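Local atomic coordinates of L-lysine 6-monooxygenase involved in desferrioxamine biosynthesis (Erwinia amylovora CFBP1430, PDB entry 5O8P), a protein that acts as an FAD-containing, NADP(H)-linked cadaverine monooxygenase, probably N-hydroxylating this diamine during desferrioxamine siderophore biosynthesis. Residues A24-P29 with M398-N403; Q378-N383 with L407-G412. All coordinates share one frame; numbering follows the deposited sequence.

Contact 1: residues A24-P29 with M398-N403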
# COMPACT_ATOMS: atom_id res chain seq x y z
N ALA B 24 -28.82 -22.16 -2.22
CA ALA B 24 -29.94 -22.17 -1.28
C ALA B 24 -30.45 -20.78 -0.97
O ALA B 24 -31.67 -20.56 -0.97
CB ALA B 24 -29.56 -22.89 -0.01
N CYS B 25 -29.55 -19.84 -0.69
CA CYS B 25 -29.96 -18.45 -0.44
C CYS B 25 -30.58 -17.81 -1.67
O CYS B 25 -31.50 -17.02 -1.58
CB CYS B 25 -28.79 -17.59 -0.01
SG CYS B 25 -27.89 -18.16 1.44
N LEU B 26 -30.04 -18.14 -2.83
CA LEU B 26 -30.55 -17.59 -4.08
C LEU B 26 -31.88 -18.21 -4.45
O LEU B 26 -32.72 -17.50 -4.98
CB LEU B 26 -29.53 -17.74 -5.21
CG LEU B 26 -28.28 -16.86 -5.06
CD1 LEU B 26 -27.26 -17.17 -6.15
CD2 LEU B 26 -28.64 -15.38 -5.08
N SER B 27 -32.07 -19.50 -4.17
CA SER B 27 -33.33 -20.20 -4.54
C SER B 27 -34.50 -19.96 -3.60
O SER B 27 -35.63 -19.98 -4.05
CB SER B 27 -33.12 -21.70 -4.73
OG SER B 27 -32.48 -22.31 -3.66
N GLU B 28 -34.24 -19.72 -2.31
CA GLU B 28 -35.33 -19.56 -1.32
C GLU B 28 -36.45 -18.58 -1.74
O GLU B 28 -37.62 -18.98 -1.72
CB GLU B 28 -34.81 -19.16 0.07
CG GLU B 28 -35.74 -19.62 1.21
CD GLU B 28 -35.32 -19.14 2.60
OE1 GLU B 28 -34.73 -18.04 2.68
OE2 GLU B 28 -35.60 -19.86 3.60
N PRO B 29 -36.12 -17.33 -2.14
CA PRO B 29 -37.18 -16.37 -2.48
C PRO B 29 -37.78 -16.51 -3.88
O PRO B 29 -38.71 -15.77 -4.19
CB PRO B 29 -36.46 -15.02 -2.36
CG PRO B 29 -35.09 -15.33 -2.83
CD PRO B 29 -34.79 -16.74 -2.36
N MET B 398 -16.97 -16.93 -8.42
CA MET B 398 -17.84 -17.37 -9.52
C MET B 398 -18.95 -18.33 -9.08
O MET B 398 -19.54 -19.04 -9.90
CB MET B 398 -16.99 -17.95 -10.65
CG MET B 398 -16.11 -16.90 -11.30
SD MET B 398 -17.02 -15.57 -12.13
CE MET B 398 -17.46 -16.36 -13.70
N ALA B 399 -19.27 -18.29 -7.79
CA ALA B 399 -20.31 -19.13 -7.20
C ALA B 399 -21.67 -18.60 -7.60
O ALA B 399 -22.52 -19.38 -8.04
CB ALA B 399 -20.17 -19.16 -5.69
N CYS B 400 -21.88 -17.30 -7.46
CA CYS B 400 -23.13 -16.67 -7.91
C CYS B 400 -23.35 -16.78 -9.42
O CYS B 400 -24.49 -16.97 -9.84
CB CYS B 400 -23.20 -15.21 -7.50
SG CYS B 400 -23.63 -14.96 -5.78
N TYR B 401 -22.29 -16.66 -10.23
CA TYR B 401 -22.42 -16.86 -11.67
C TYR B 401 -23.00 -18.26 -11.93
O TYR B 401 -24.05 -18.39 -12.57
CB TYR B 401 -21.08 -16.68 -12.45
CG TYR B 401 -21.22 -17.07 -13.92
CD1 TYR B 401 -21.90 -16.25 -14.81
CD2 TYR B 401 -20.71 -18.28 -14.40
CE1 TYR B 401 -22.09 -16.62 -16.14
CE2 TYR B 401 -20.86 -18.65 -15.73
CZ TYR B 401 -21.56 -17.81 -16.60
OH TYR B 401 -21.76 -18.12 -17.92
N ARG B 402 -22.32 -19.29 -11.41
CA ARG B 402 -22.73 -20.68 -11.66
C ARG B 402 -24.15 -20.94 -11.12
O ARG B 402 -25.01 -21.47 -11.84
CB ARG B 402 -21.72 -21.67 -11.07
CG ARG B 402 -21.89 -23.12 -11.54
CD ARG B 402 -20.90 -24.10 -10.96
NE ARG B 402 -20.54 -23.77 -9.58
CZ ARG B 402 -19.30 -23.60 -9.10
NH1 ARG B 402 -18.22 -23.81 -9.85
NH2 ARG B 402 -19.15 -23.26 -7.83
N ASN B 403 -24.40 -20.53 -9.88
CA ASN B 403 -25.74 -20.65 -9.29
C ASN B 403 -26.82 -19.96 -10.13
O ASN B 403 -27.93 -20.49 -10.27
CB ASN B 403 -25.74 -20.10 -7.84
CG ASN B 403 -25.03 -21.02 -6.86
OD1 ASN B 403 -25.09 -22.24 -6.99
ND2 ASN B 403 -24.36 -20.44 -5.88
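Leu26 reaches across to Asn403 and Cys400, joining the first helix of a Rossmann-type FAD-binding fold to the helix formed by a much later part of the chain. Helix 18-27 is the crossover of a beta-alpha-beta unit whose parallel strands are 8-14 and 35-38. Ala24 rests on Phe37 of the second strand, while Leu26 is directed toward helix 399-410. The pairing illustrates how residues more than 360 positions apart in sequence can pack together in a nucleotide-binding fold.

Along Leu26, CB meets none of 398-403 but lies against CD1 of Leu407, one turn further along the same late helix. From CG the chain divides. CD1 continues the extended line from CA (chi2 174°) and therefore carries the branch farthest toward the other helix, where it lies 3.7 Å from CB of Asn403. The same methyl meets SG of Cys400 at 4.3 Å, a looser apolar contact. CD2 turns off the line and makes no contact with 398-403. Cys400 and Asn403 stand three residues apart on their helix, so one methyl can touch both.

Leu26 and Asn403 cross at about a right angle, and the meeting involves the aliphatic root of the asparagine. Its amide turns to Gln382 instead. Nearby, Arg402 forms a salt bridge with Glu385 and a cation-pi contact with the FAD-binding Phe19, and Tyr401 packs on Tyr88 of the second subunit. No hydrogen bond links the two segments; at the backbone, the nearest CA atoms, those of Leu26 and Asn403, are 7.7 Å apart.

Contact 2: residues Q378-N383 with L407-G412. With FAD (flavin-adenine dinucleotide), chain C.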
# COMPACT_ATOMS: atom_id res chain seq x y z
N GLN B 378 -30.61 -32.23 -16.13
CA GLN B 378 -31.21 -32.58 -14.85
C GLN B 378 -30.23 -32.84 -13.68
O GLN B 378 -30.57 -32.59 -12.53
CB GLN B 378 -32.11 -33.80 -15.03
CG GLN B 378 -33.25 -33.60 -16.00
CD GLN B 378 -34.09 -34.85 -16.16
OE1 GLN B 378 -33.56 -35.96 -16.29
NE2 GLN B 378 -35.39 -34.68 -16.14
N VAL B 379 -29.04 -33.35 -13.97
CA VAL B 379 -28.04 -33.61 -12.96
C VAL B 379 -26.94 -32.60 -13.17
O VAL B 379 -26.25 -32.65 -14.19
CB VAL B 379 -27.46 -35.03 -13.09
CG1 VAL B 379 -26.47 -35.33 -11.97
CG2 VAL B 379 -28.58 -36.04 -13.08
N PHE B 380 -26.79 -31.68 -12.22
CA PHE B 380 -25.78 -30.61 -12.29
C PHE B 380 -24.68 -30.81 -11.26
O PHE B 380 -24.87 -31.52 -10.28
CB PHE B 380 -26.44 -29.26 -12.07
CG PHE B 380 -27.45 -28.93 -13.12
CD1 PHE B 380 -27.06 -28.37 -14.32
CD2 PHE B 380 -28.79 -29.20 -12.91
CE1 PHE B 380 -27.98 -28.06 -15.29
CE2 PHE B 380 -29.73 -28.90 -13.87
CZ PHE B 380 -29.32 -28.33 -15.07
N VAL B 381 -23.55 -30.15 -11.46
CA VAL B 381 -22.46 -30.23 -10.49
C VAL B 381 -21.93 -28.84 -10.15
O VAL B 381 -21.95 -27.97 -10.99
CB VAL B 381 -21.31 -31.15 -10.99
CG1 VAL B 381 -21.79 -32.60 -11.17
CG2 VAL B 381 -20.65 -30.63 -12.27
N GLN B 382 -21.51 -28.66 -8.90
CA GLN B 382 -20.86 -27.45 -8.40
C GLN B 382 -19.45 -27.89 -8.02
O GLN B 382 -19.31 -28.75 -7.16
CB GLN B 382 -21.54 -26.93 -7.14
CG GLN B 382 -23.02 -26.64 -7.29
CD GLN B 382 -23.35 -25.18 -7.15
OE1 GLN B 382 -22.78 -24.34 -7.83
NE2 GLN B 382 -24.29 -24.86 -6.25
N ASN B 383 -18.42 -27.30 -8.63
CA ASN B 383 -17.03 -27.60 -8.26
C ASN B 383 -16.60 -29.07 -8.52
O ASN B 383 -15.91 -29.66 -7.70
CB ASN B 383 -16.82 -27.22 -6.77
CG ASN B 383 -15.35 -27.07 -6.36
OD1 ASN B 383 -14.49 -26.55 -7.10
ND2 ASN B 383 -15.05 -27.50 -5.13
N LEU B 407 -29.95 -21.87 -11.78
CA LEU B 407 -31.34 -21.43 -11.59
C LEU B 407 -32.05 -21.18 -12.91
O LEU B 407 -33.23 -21.44 -13.02
CB LEU B 407 -31.43 -20.23 -10.65
CG LEU B 407 -31.25 -20.62 -9.18
CD1 LEU B 407 -31.16 -19.42 -8.26
CD2 LEU B 407 -32.37 -21.54 -8.71
N ARG B 408 -31.33 -20.72 -13.92
CA ARG B 408 -31.92 -20.52 -15.26
C ARG B 408 -32.33 -21.84 -15.91
O ARG B 408 -33.36 -21.92 -16.58
CB ARG B 408 -30.95 -19.75 -16.16
CG ARG B 408 -31.57 -19.22 -17.45
CD ARG B 408 -30.58 -18.32 -18.17
NE ARG B 408 -29.43 -19.10 -18.66
CZ ARG B 408 -28.20 -18.63 -18.89
NH1 ARG B 408 -27.88 -17.36 -18.65
NH2 ARG B 408 -27.27 -19.48 -19.34
N GLU B 409 -31.53 -22.88 -15.72
CA GLU B 409 -31.87 -24.20 -16.27
C GLU B 409 -33.01 -24.85 -15.49
O GLU B 409 -33.96 -25.35 -16.07
CB GLU B 409 -30.65 -25.10 -16.26
CG GLU B 409 -29.61 -24.77 -17.32
CD GLU B 409 -30.08 -25.01 -18.75
OE1 GLU B 409 -31.06 -25.77 -18.96
OE2 GLU B 409 -29.46 -24.42 -19.65
N ILE B 410 -32.88 -24.84 -14.16
CA ILE B 410 -33.88 -25.40 -13.26
C ILE B 410 -35.25 -24.77 -13.51
O ILE B 410 -36.20 -25.47 -13.81
CB ILE B 410 -33.47 -25.23 -11.79
CG1 ILE B 410 -32.30 -26.16 -11.46
CG2 ILE B 410 -34.65 -25.50 -10.85
CD1 ILE B 410 -31.54 -25.75 -10.21
N THR B 411 -35.34 -23.45 -13.37
CA THR B 411 -36.57 -22.74 -13.76
C THR B 411 -36.21 -22.16 -15.07
O THR B 411 -35.22 -21.46 -15.12
CB THR B 411 -37.06 -21.60 -12.84
OG1 THR B 411 -37.87 -20.69 -13.60
CG2 THR B 411 -35.97 -20.84 -12.17
N GLY B 412 -37.00 -22.39 -16.12
CA GLY B 412 -36.65 -21.90 -17.48
C GLY B 412 -36.40 -20.40 -17.68
O GLY B 412 -35.73 -20.04 -18.62
PA FAD C . -17.43 -28.37 0.87
O1A FAD C . -17.01 -27.78 2.20
O2A FAD C . -16.62 -29.51 0.28
O5B FAD C . -18.96 -28.84 1.07
C5B FAD C . -19.40 -30.17 0.85
C4B FAD C . -20.44 -30.64 1.86
O4B FAD C . -21.14 -31.78 1.33
C3B FAD C . -19.83 -31.08 3.18
O3B FAD C . -20.56 -30.49 4.26
C2B FAD C . -19.91 -32.61 3.15
O2B FAD C . -20.07 -33.21 4.43
C1B FAD C . -21.14 -32.84 2.29
N9A FAD C . -21.26 -34.19 1.67
C8A FAD C . -20.36 -34.88 0.94
N7A FAD C . -20.87 -36.08 0.56
C5A FAD C . -22.13 -36.17 1.05
C6A FAD C . -23.24 -37.16 1.03
N6A FAD C . -23.12 -38.34 0.38
N1A FAD C . -24.40 -36.84 1.68
C2A FAD C . -24.55 -35.67 2.33
N3A FAD C . -23.58 -34.73 2.39
C4A FAD C . -22.38 -34.92 1.78
N1 FAD C . -11.85 -20.37 -2.30
C2 FAD C . -12.02 -19.02 -2.42
O2 FAD C . -12.56 -18.58 -3.45
N3 FAD C . -11.63 -18.16 -1.45
C4 FAD C . -11.05 -18.58 -0.31
O4 FAD C . -10.69 -17.77 0.56
C4X FAD C . -10.83 -20.04 -0.11
N5 FAD C . -10.25 -20.52 1.01
C5X FAD C . -10.06 -21.86 1.16
C6 FAD C . -9.45 -22.30 2.33
C7 FAD C . -9.23 -23.66 2.56
C7M FAD C . -8.57 -24.11 3.84
C8 FAD C . -9.64 -24.64 1.52
C8M FAD C . -9.41 -26.11 1.74
C9 FAD C . -10.25 -24.21 0.34
C9A FAD C . -10.48 -22.84 0.10
N10 FAD C . -11.10 -22.35 -1.10
C10 FAD C . -11.28 -20.94 -1.21
C1' FAD C . -11.57 -23.21 -2.21
C2' FAD C . -13.08 -23.57 -2.10
O2' FAD C . -13.85 -22.39 -1.80
C3' FAD C . -13.38 -24.66 -1.05
O3' FAD C . -12.70 -25.88 -1.39
C4' FAD C . -14.87 -24.97 -0.90
O4' FAD C . -15.13 -25.48 0.41
C5' FAD C . -15.38 -25.98 -1.93
O5' FAD C . -16.79 -25.81 -2.09
P FAD C . -17.79 -27.02 -1.77
O1P FAD C . -19.21 -26.52 -1.96
O2P FAD C . -17.27 -28.15 -2.61
O3P FAD C . -17.46 -27.12 -0.17
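Phe380 and Glu409 cross at about a right angle where a strand of the Rossmann-type FAD-binding sheet meets the late helix 399-410. Strand 379-381 pairs in parallel with 155-157, and Phe380 is directed from it toward the last turn of the helix. This is a case of an acidic residue packing through its methylenes.

CZ of the ring lies 3.7 Å from CB of Glu409, and CE1 lies 4.2 Å from its CG, an oblique approach by the aliphatic stem. The bend at chi2 (-67°) then turns the acid group off beyond the ring, its plane 36° from that of the phenyl. On another part of the ring, CE2 is met at 4.5 Å by CG1 of Ile410, so consecutive helix residues share one aromatic. Leu406 of the same helix also packs on Phe380.

Beyond the strand, the chain runs directly into the cofactor site. The amide of Asn383 meets the flavin-side phosphate of the FAD pyrophosphate. There ND2 donates a weak hydrogen bond to O2P of FAD, 3.4 Å long with an N-H...O angle of 157°.

How the contacts relate
Contacts 1 and 2 lie 11 Å apart, centre to centre, and use successive parts of helix 399-410, which is thus packed against both helix 18-27 and strand 379-381. Gln382 ties them together: its NE2 lies 2.8 Å from OD1 of Asn403 and its OE1 2.9 Å from NE of Arg402, both probable hydrogen bonds that hold its amide at both ends. Gln382 directly precedes Asn383, so this clasp probably helps to position the FAD-binding residue. Arg402 NH1 also packs 3.7 Å from the backbone N of Asn383. The side chain of Asn403 remains about 9 Å from the cofactor and about 5 Å from that of the FAD-binding Phe19, consistent with a second-shell place.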